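Local coordinates for protein pleckstrin homology domain-containing family A member 8 (Homo sapiens, PDB 5KDI) that binds simple glycosphingolipids in a GLTP-fold domain and probably transfers them between membranes, at residues T72-I77 against A194-L199; S12-L17 against G21-A26. The protein carries 2 engineered substitutions. All blocks are in the same frame, centred on the assembly; numbering follows the deposited sequence.

Interaction 1: residues T72-I77 against A194-L199; sequences TTLQKI and AILDTL
Q75 and L74, at the start of helix 74-83, lie against I195, L196 and L199 on helix 172-202. Q75 is the residue to follow. Its CB points neither at the long helix nor away from it, and chi1 (-61°) places CG beside the backbone N, where it packs at 4.0 Å from L199 CD2. The chain then bends at chi2 (95°), which lifts the amide out of the line of CB and CG. OE1 accepts from I22 N, and NE2 donates to S20 O, so both ends of the amide are bonded to the loop leading into helix 24-32 and its rotation is fixed. What Q75 gives the long helix is van der Waals contact, CG on L199 and NE2 on a methyl of I195: CG2 comes up to NE2 at 3.3 Å, from beyond the nitrogen and tilted well out of the amide plane.

Next to it, the CB of L74 points toward the partner helix. Its CD1 meets both methyls of L196, CD1 and CD2, each at 4.1 Å, with the two side chains crossing at about a right angle. L196 gets there by its end, as its CB starts off to the side. F27 touches both leucines, while L97 covers L74 and K101 lies on L196. L199 continues the apolar strip onto V78 and L79, a turn further along helix 74-83. T73 caps that helix: its OG1 accepts from K76 N at 3.1 Å.

No hydrogen bond joins the segments, and the bound glycolipid is about 13 Å from the L196 side chain. The first turn of a short helix packs on the long one through leucine methyls and a glutamine side chain, as part of the all-helical GLTP fold, away from the lipid pocket.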
ATOM      1  N   THR A  72      18.067   8.627  -2.044  1.00 22.31           N
ATOM      2  CA  THR A  72      17.659   8.467  -0.674  1.00 23.77           C
ATOM      3  C   THR A  72      16.164   8.642  -0.413  1.00 22.77           C
ATOM      4  O   THR A  72      15.632   8.100   0.574  1.00 22.86           O
ATOM      5  CB  THR A  72      18.393   9.451   0.264  1.00 27.31           C
ATOM      6  OG1 THR A  72      18.150  10.781  -0.182  1.00 30.99           O
ATOM      7  CG2 THR A  72      19.935   9.157   0.285  1.00 31.81           C
ATOM      8  N   THR A  73      15.482   9.289  -1.362  1.00 20.92           N
ATOM      9  CA  THR A  73      14.080   9.482  -1.261  1.00 18.42           C
ATOM     10  C   THR A  73      13.353   9.118  -2.547  1.00 17.42           C
ATOM     11  O   THR A  73      13.917   9.089  -3.631  1.00 18.72           O
ATOM     12  CB  THR A  73      13.708  10.910  -0.889  1.00 18.37           C
ATOM     13  OG1 THR A  73      14.045  11.753  -1.980  1.00 18.89           O
ATOM     14  CG2 THR A  73      14.417  11.363   0.395  1.00 19.97           C
ATOM     15  N   LEU A  74      12.062   8.876  -2.397  1.00 16.74           N
ATOM     16  CA  LEU A  74      11.213   8.609  -3.564  1.00 17.90           C
ATOM     17  C   LEU A  74      11.254   9.777  -4.540  1.00 18.02           C
ATOM     18  O   LEU A  74      11.258   9.578  -5.782  1.00 17.61           O
ATOM     19  CB  LEU A  74       9.801   8.293  -3.121  1.00 16.09           C
ATOM     20  CG  LEU A  74       9.492   7.091  -2.196  1.00 15.68           C
ATOM     21  CD1 LEU A  74       8.019   7.005  -1.794  1.00 18.05           C
ATOM     22  CD2 LEU A  74      10.039   5.786  -2.768  1.00 18.72           C
ATOM     23  N   GLN A  75      11.168  10.983  -4.013  1.00 17.50           N
ATOM     24  CA  GLN A  75      11.169  12.156  -4.857  1.00 17.01           C
ATOM     25  C   GLN A  75      12.445  12.296  -5.703  1.00 18.73           C
ATOM     26  O   GLN A  75      12.418  12.644  -6.873  1.00 21.32           O
ATOM     27  CB  GLN A  75      10.900  13.434  -4.096  1.00 19.84           C
ATOM     28  CG  GLN A  75       9.544  13.495  -3.393  1.00 19.39           C
ATOM     29  CD  GLN A  75       9.568  13.077  -1.908  1.00 16.78           C
ATOM     30  OE1 GLN A  75      10.250  12.097  -1.520  1.00 19.56           O
ATOM     31  NE2 GLN A  75       8.846  13.851  -1.090  1.00 20.03           N
ATOM     32  N   LYS A  76      13.601  11.955  -5.089  1.00 18.04           N
ATOM     33  CA  LYS A  76      14.865  11.973  -5.802  1.00 19.40           C
ATOM     34  C   LYS A  76      14.875  10.999  -6.957  1.00 20.26           C
ATOM     35  O   LYS A  76      15.399  11.314  -8.037  1.00 22.46           O
ATOM     36  CB  LYS A  76      16.023  11.757  -4.851  1.00 19.58           C
ATOM     37  CG  LYS A  76      16.294  12.972  -3.946  1.00 23.72           C
ATOM     38  CD  LYS A  76      17.382  12.640  -2.924  1.00 28.17           C
ATOM     39  CE  LYS A  76      17.745  13.787  -2.023  1.00 37.25           C
ATOM     40  NZ  LYS A  76      18.488  14.856  -2.736  1.00 46.31           N
ATOM     41  N   ILE A  77      14.268   9.827  -6.772  1.00 19.15           N
ATOM     42  CA  ILE A  77      14.170   8.872  -7.863  1.00 17.11           C
ATOM     43  C   ILE A  77      13.270   9.413  -8.991  1.00 17.79           C
ATOM     44  O   ILE A  77      13.677   9.402 -10.159  1.00 19.12           O
ATOM     45  CB  ILE A  77      13.646   7.500  -7.373  1.00 17.28           C
ATOM     46  CG1 ILE A  77      14.653   6.866  -6.365  1.00 16.66           C
ATOM     47  CG2 ILE A  77      13.376   6.578  -8.583  1.00 19.61           C
ATOM     48  CD1 ILE A  77      14.233   5.636  -5.605  1.00 19.39           C
ATOM     49  N   ALA A 194      -0.315  12.027   0.081  1.00 16.13           N
ATOM     50  CA  ALA A 194      -0.610  13.413  -0.336  1.00 16.51           C
ATOM     51  C   ALA A 194       0.627  14.067  -0.968  1.00 17.20           C
ATOM     52  O   ALA A 194       0.527  14.765  -1.962  1.00 17.33           O
ATOM     53  CB  ALA A 194      -1.178  14.236   0.821  1.00 18.30           C
ATOM     54  N   ILE A 195       1.787  13.820  -0.335  1.00 17.82           N
ATOM     55  CA  ILE A 195       3.066  14.294  -0.858  1.00 18.22           C
ATOM     56  C   ILE A 195       3.248  13.747  -2.254  1.00 15.44           C
ATOM     57  O   ILE A 195       3.645  14.470  -3.196  1.00 16.27           O
ATOM     58  CB  ILE A 195       4.238  13.968   0.113  1.00 17.64           C
ATOM     59  CG1 ILE A 195       4.078  14.738   1.404  1.00 19.62           C
ATOM     60  CG2 ILE A 195       5.614  14.153  -0.565  1.00 18.51           C
ATOM     61  CD1 ILE A 195       4.950  14.281   2.575  1.00 21.75           C
ATOM     62  N   LEU A 196       3.059  12.455  -2.416  1.00 16.81           N
ATOM     63  CA  LEU A 196       3.250  11.797  -3.710  1.00 15.48           C
ATOM     64  C   LEU A 196       2.249  12.303  -4.767  1.00 15.65           C
ATOM     65  O   LEU A 196       2.602  12.528  -5.932  1.00 17.81           O
ATOM     66  CB  LEU A 196       3.259  10.259  -3.586  1.00 15.69           C
ATOM     67  CG  LEU A 196       4.459   9.679  -2.863  1.00 16.47           C
ATOM     68  CD1 LEU A 196       4.238   8.220  -2.661  1.00 19.40           C
ATOM     69  CD2 LEU A 196       5.798   9.981  -3.577  1.00 19.85           C
ATOM     70  N   ASP A 197       1.004  12.449  -4.334  1.00 16.70           N
ATOM     71  CA  ASP A 197      -0.020  12.952  -5.240  1.00 17.00           C
ATOM     72  C   ASP A 197       0.364  14.329  -5.776  1.00 17.33           C
ATOM     73  O   ASP A 197       0.256  14.581  -6.978  1.00 19.47           O
ATOM     74  CB  ASP A 197      -1.377  12.993  -4.577  1.00 17.24           C
ATOM     75  CG  ASP A 197      -2.031  11.650  -4.382  1.00 19.25           C
ATOM     76  OD1 ASP A 197      -1.594  10.624  -4.945  1.00 22.01           O
ATOM     77  OD2 ASP A 197      -3.041  11.597  -3.628  1.00 27.40           O
ATOM     78  N   THR A 198       0.832  15.207  -4.894  1.00 16.61           N
ATOM     79  CA  THR A 198       1.266  16.569  -5.302  1.00 17.56           C
ATOM     80  C   THR A 198       2.450  16.473  -6.304  1.00 17.97           C
ATOM     81  O   THR A 198       2.462  17.142  -7.325  1.00 20.04           O
ATOM     82  CB  THR A 198       1.577  17.400  -4.064  1.00 22.39           C
ATOM     83  OG1 THR A 198       0.390  17.521  -3.302  1.00 22.74           O
ATOM     84  CG2 THR A 198       2.119  18.774  -4.465  1.00 23.07           C
ATOM     85  N   LEU A 199       3.441  15.630  -6.004  1.00 18.17           N
ATOM     86  CA  LEU A 199       4.591  15.449  -6.846  1.00 17.84           C
ATOM     87  C   LEU A 199       4.115  15.037  -8.256  1.00 18.90           C
ATOM     88  O   LEU A 199       4.563  15.590  -9.262  1.00 21.59           O
ATOM     89  CB  LEU A 199       5.519  14.421  -6.245  1.00 19.46           C
ATOM     90  CG  LEU A 199       6.739  14.042  -7.091  1.00 22.24           C
ATOM     91  CD1 LEU A 199       7.824  15.099  -6.976  1.00 29.53           C
ATOM     92  CD2 LEU A 199       7.284  12.661  -6.603  1.00 20.34           C
TER

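Interaction 2: residues S12-L17 against G21-A26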
ATOM      1  N   SER A  12       3.874   5.199  10.068  1.00 16.69           N
ATOM      2  CA  SER A  12       4.019   6.131  11.166  1.00 17.07           C
ATOM      3  C   SER A  12       5.411   6.153  11.780  1.00 18.62           C
ATOM      4  O   SER A  12       5.701   7.077  12.543  1.00 19.65           O
ATOM      5  CB  SER A  12       2.939   5.925  12.199  1.00 19.28           C
ATOM      6  OG  SER A  12       3.040   4.737  12.947  1.00 19.70           O
ATOM      7  N   ASP A  13       6.243   5.157  11.465  1.00 17.58           N
ATOM      8  CA  ASP A  13       7.602   5.100  11.987  1.00 19.99           C
ATOM      9  C   ASP A  13       8.623   5.589  10.934  1.00 20.24           C
ATOM     10  O   ASP A  13       9.810   5.526  11.156  1.00 26.22           O
ATOM     11  CB  ASP A  13       7.938   3.691  12.486  1.00 22.42           C
ATOM     12  CG  ASP A  13       7.286   3.346  13.805  1.00 27.50           C
ATOM     13  OD1 ASP A  13       6.948   4.262  14.539  1.00 25.95           O
ATOM     14  OD2 ASP A  13       7.063   2.114  14.052  1.00 36.07           O
ATOM     15  N   ILE A  14       8.110   6.103   9.808  1.00 18.77           N
ATOM     16  CA  ILE A  14       8.920   6.701   8.788  1.00 19.91           C
ATOM     17  C   ILE A  14       8.988   8.219   9.004  1.00 22.86           C
ATOM     18  O   ILE A  14       7.950   8.930   8.962  1.00 25.05           O
ATOM     19  CB  ILE A  14       8.385   6.407   7.376  1.00 20.24           C
ATOM     20  CG1 ILE A  14       8.186   4.916   7.122  1.00 19.43           C
ATOM     21  CG2 ILE A  14       9.293   7.042   6.353  1.00 21.67           C
ATOM     22  CD1 ILE A  14       7.651   4.607   5.749  1.00 20.93           C
ATOM     23  N   GLU A  15      10.187   8.700   9.255  1.00 27.71           N
ATOM     24  CA  GLU A  15      10.336  10.134   9.413  1.00 32.41           C
ATOM     25  C   GLU A  15      10.849  10.723   8.123  1.00 25.24           C
ATOM     26  O   GLU A  15      11.712  10.153   7.465  1.00 31.31           O
ATOM     27  CB  GLU A  15      11.199  10.499  10.635  1.00 40.13           C
ATOM     28  CG  GLU A  15      10.473  10.335  12.012  1.00 45.09           C
ATOM     29  CD  GLU A  15       9.240  11.243  12.262  1.00 49.73           C
ATOM     30  OE1 GLU A  15       9.254  12.476  11.946  1.00 45.53           O
ATOM     31  OE2 GLU A  15       8.238  10.714  12.827  1.00 51.57           O
ATOM     32  N   LEU A  16      10.257  11.858   7.766  1.00 28.35           N
ATOM     33  CA  LEU A  16      10.577  12.522   6.578  1.00 28.39           C
ATOM     34  C   LEU A  16      11.914  13.260   6.655  1.00 26.78           C
ATOM     35  O   LEU A  16      12.314  13.776   7.700  1.00 30.69           O
ATOM     36  CB  LEU A  16       9.472  13.498   6.155  1.00 34.13           C
ATOM     37  CG  LEU A  16       8.084  12.880   5.943  1.00 28.43           C
ATOM     38  CD1 LEU A  16       7.099  14.004   5.539  1.00 38.34           C
ATOM     39  CD2 LEU A  16       8.128  11.758   4.908  1.00 37.38           C
ATOM     40  N   LEU A  17      12.562  13.302   5.505  1.00 25.08           N
ATOM     41  CA  LEU A  17      13.851  14.022   5.333  1.00 26.97           C
ATOM     42  C   LEU A  17      13.582  15.477   4.876  1.00 29.38           C
ATOM     43  O   LEU A  17      12.419  15.926   4.841  1.00 32.45           O
ATOM     44  CB  LEU A  17      14.789  13.187   4.396  1.00 24.73           C
ATOM     45  CG  LEU A  17      15.074  11.751   4.864  1.00 26.78           C
ATOM     46  CD1 LEU A  17      15.888  11.021   3.822  1.00 29.50           C
ATOM     47  CD2 LEU A  17      15.832  11.717   6.224  1.00 32.23           C
ATOM     48  N   GLY A  21      11.004  14.759   2.125  1.00 24.71           N
ATOM     49  CA  GLY A  21      11.503  13.584   1.434  1.00 21.77           C
ATOM     50  C   GLY A  21      11.110  12.283   2.098  1.00 21.04           C
ATOM     51  O   GLY A  21      11.347  12.117   3.289  1.00 22.92           O
ATOM     52  N   ILE A  22      10.544  11.344   1.321  1.00 17.57           N
ATOM     53  CA  ILE A  22      10.104  10.056   1.868  1.00 18.23           C
ATOM     54  C   ILE A  22      11.260   9.087   1.636  1.00 17.95           C
ATOM     55  O   ILE A  22      11.593   8.747   0.504  1.00 17.42           O
ATOM     56  CB  ILE A  22       8.820   9.541   1.156  1.00 16.56           C
ATOM     57  CG1 ILE A  22       7.674  10.611   1.266  1.00 17.73           C
ATOM     58  CG2 ILE A  22       8.477   8.128   1.627  1.00 17.47           C
ATOM     59  CD1 ILE A  22       6.472  10.405   0.325  1.00 20.49           C
ATOM     60  N   PRO A  23      11.855   8.597   2.745  1.00 18.58           N
ATOM     61  CA  PRO A  23      12.995   7.662   2.620  1.00 18.47           C
ATOM     62  C   PRO A  23      12.593   6.416   1.799  1.00 17.03           C
ATOM     63  O   PRO A  23      11.590   5.725   2.132  1.00 18.05           O
ATOM     64  CB  PRO A  23      13.300   7.294   4.080  1.00 22.71           C
ATOM     65  CG  PRO A  23      12.766   8.402   4.876  1.00 27.30           C
ATOM     66  CD  PRO A  23      11.544   8.882   4.163  1.00 20.32           C
ATOM     67  N   THR A  24      13.439   6.051   0.837  1.00 19.65           N
ATOM     68  CA  THR A  24      13.076   4.978  -0.098  1.00 18.48           C
ATOM     69  C   THR A  24      12.946   3.602   0.558  1.00 18.60           C
ATOM     70  O   THR A  24      11.936   2.959   0.367  1.00 17.46           O
ATOM     71  CB  THR A  24      14.148   4.900  -1.186  1.00 17.01           C
ATOM     72  OG1 THR A  24      14.240   6.215  -1.802  1.00 18.12           O
ATOM     73  CG2 THR A  24      13.833   3.816  -2.250  1.00 20.17           C
ATOM     74  N   GLU A  25      13.982   3.142   1.291  1.00 20.13           N
ATOM     75  CA  GLU A  25      13.943   1.769   1.836  1.00 20.53           C
ATOM     76  C   GLU A  25      12.807   1.586   2.805  1.00 19.72           C
ATOM     77  O   GLU A  25      12.103   0.578   2.769  1.00 20.60           O
ATOM     78  CB  GLU A  25      15.255   1.299   2.478  1.00 27.36           C
ATOM     79  CG  GLU A  25      16.517   1.407   1.642  1.00 33.41           C
ATOM     80  CD  GLU A  25      17.750   0.712   2.342  1.00 38.98           C
ATOM     81  OE1 GLU A  25      17.579  -0.016   3.379  1.00 42.43           O
ATOM     82  OE2 GLU A  25      18.910   0.945   1.879  1.00 38.34           O
ATOM     83  N   ALA A  26      12.631   2.530   3.719  1.00 21.31           N
ATOM     84  CA  ALA A  26      11.572   2.399   4.720  1.00 19.42           C
ATOM     85  C   ALA A  26      10.178   2.357   4.097  1.00 17.88           C
ATOM     86  O   ALA A  26       9.318   1.572   4.503  1.00 18.61           O
ATOM     87  CB  ALA A  26      11.678   3.488   5.791  1.00 24.28           C
TER
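The ring of P23 is the bump here, and the extended run I14-L17 provides the hollow. I14 CG2 lies against P23 CD at 3.6 Å, the two side chains sliding past each other in opposite directions. The carbonyl of E15 forms the next part of the wall, its O only 3.3 Å from P23 CG, and L17 CG closes the far side at 4.1 Å from the same ring carbon. Further along, A26 CB fits up to I14 CG1 (4.0 Å), while I14 CD1 reaches on to the A26 carbonyl; with CG1 beside the backbone N (chi1 -54°), the isoleucine straddles both partners.

Where the chain turns back, L17 N donates to G21 O at 2.8 Å, nearly straight (174°), in the carbonyl plane and on a lone pair. The return bond, G21 N to L17 O, is long and bent. The CA atoms of L17 and G21 are 4.6 Å apart.

L16 lies side by side with I22, CD2 to CG1 at 3.8 Å. I22 also touches L74 of helix 74-83 and F27 of helix 24-32. The segment 12-17 thus runs across two helices, with I14 on A26 and S30 at the start of helix 24-32, and with S12 on L184 and A188, and L16 on K191 and I195, of helix 172-202.

In the fold
The two contacts adjoin, their centres 11 Å apart, and meet at I22 and T24. The backbone O of I22 probably accepts from L74 N at 2.9 Å, the side chain of Q75 bonds I22 N, and T24 pairs with T72 through the backbone, so 21-26 and 72-77 are joined by main chain as well as by side chains. Interaction 1 is the more buried and brings together helices far apart in sequence, through leucine methyls and the side chain of Q75, with no hydrogen bond between the segments. Interaction 2 is partly exposed, local in sequence, and combines a backbone bond with loop residues packed around a proline. Both lean on helix 172-202, and F27 also lies against both.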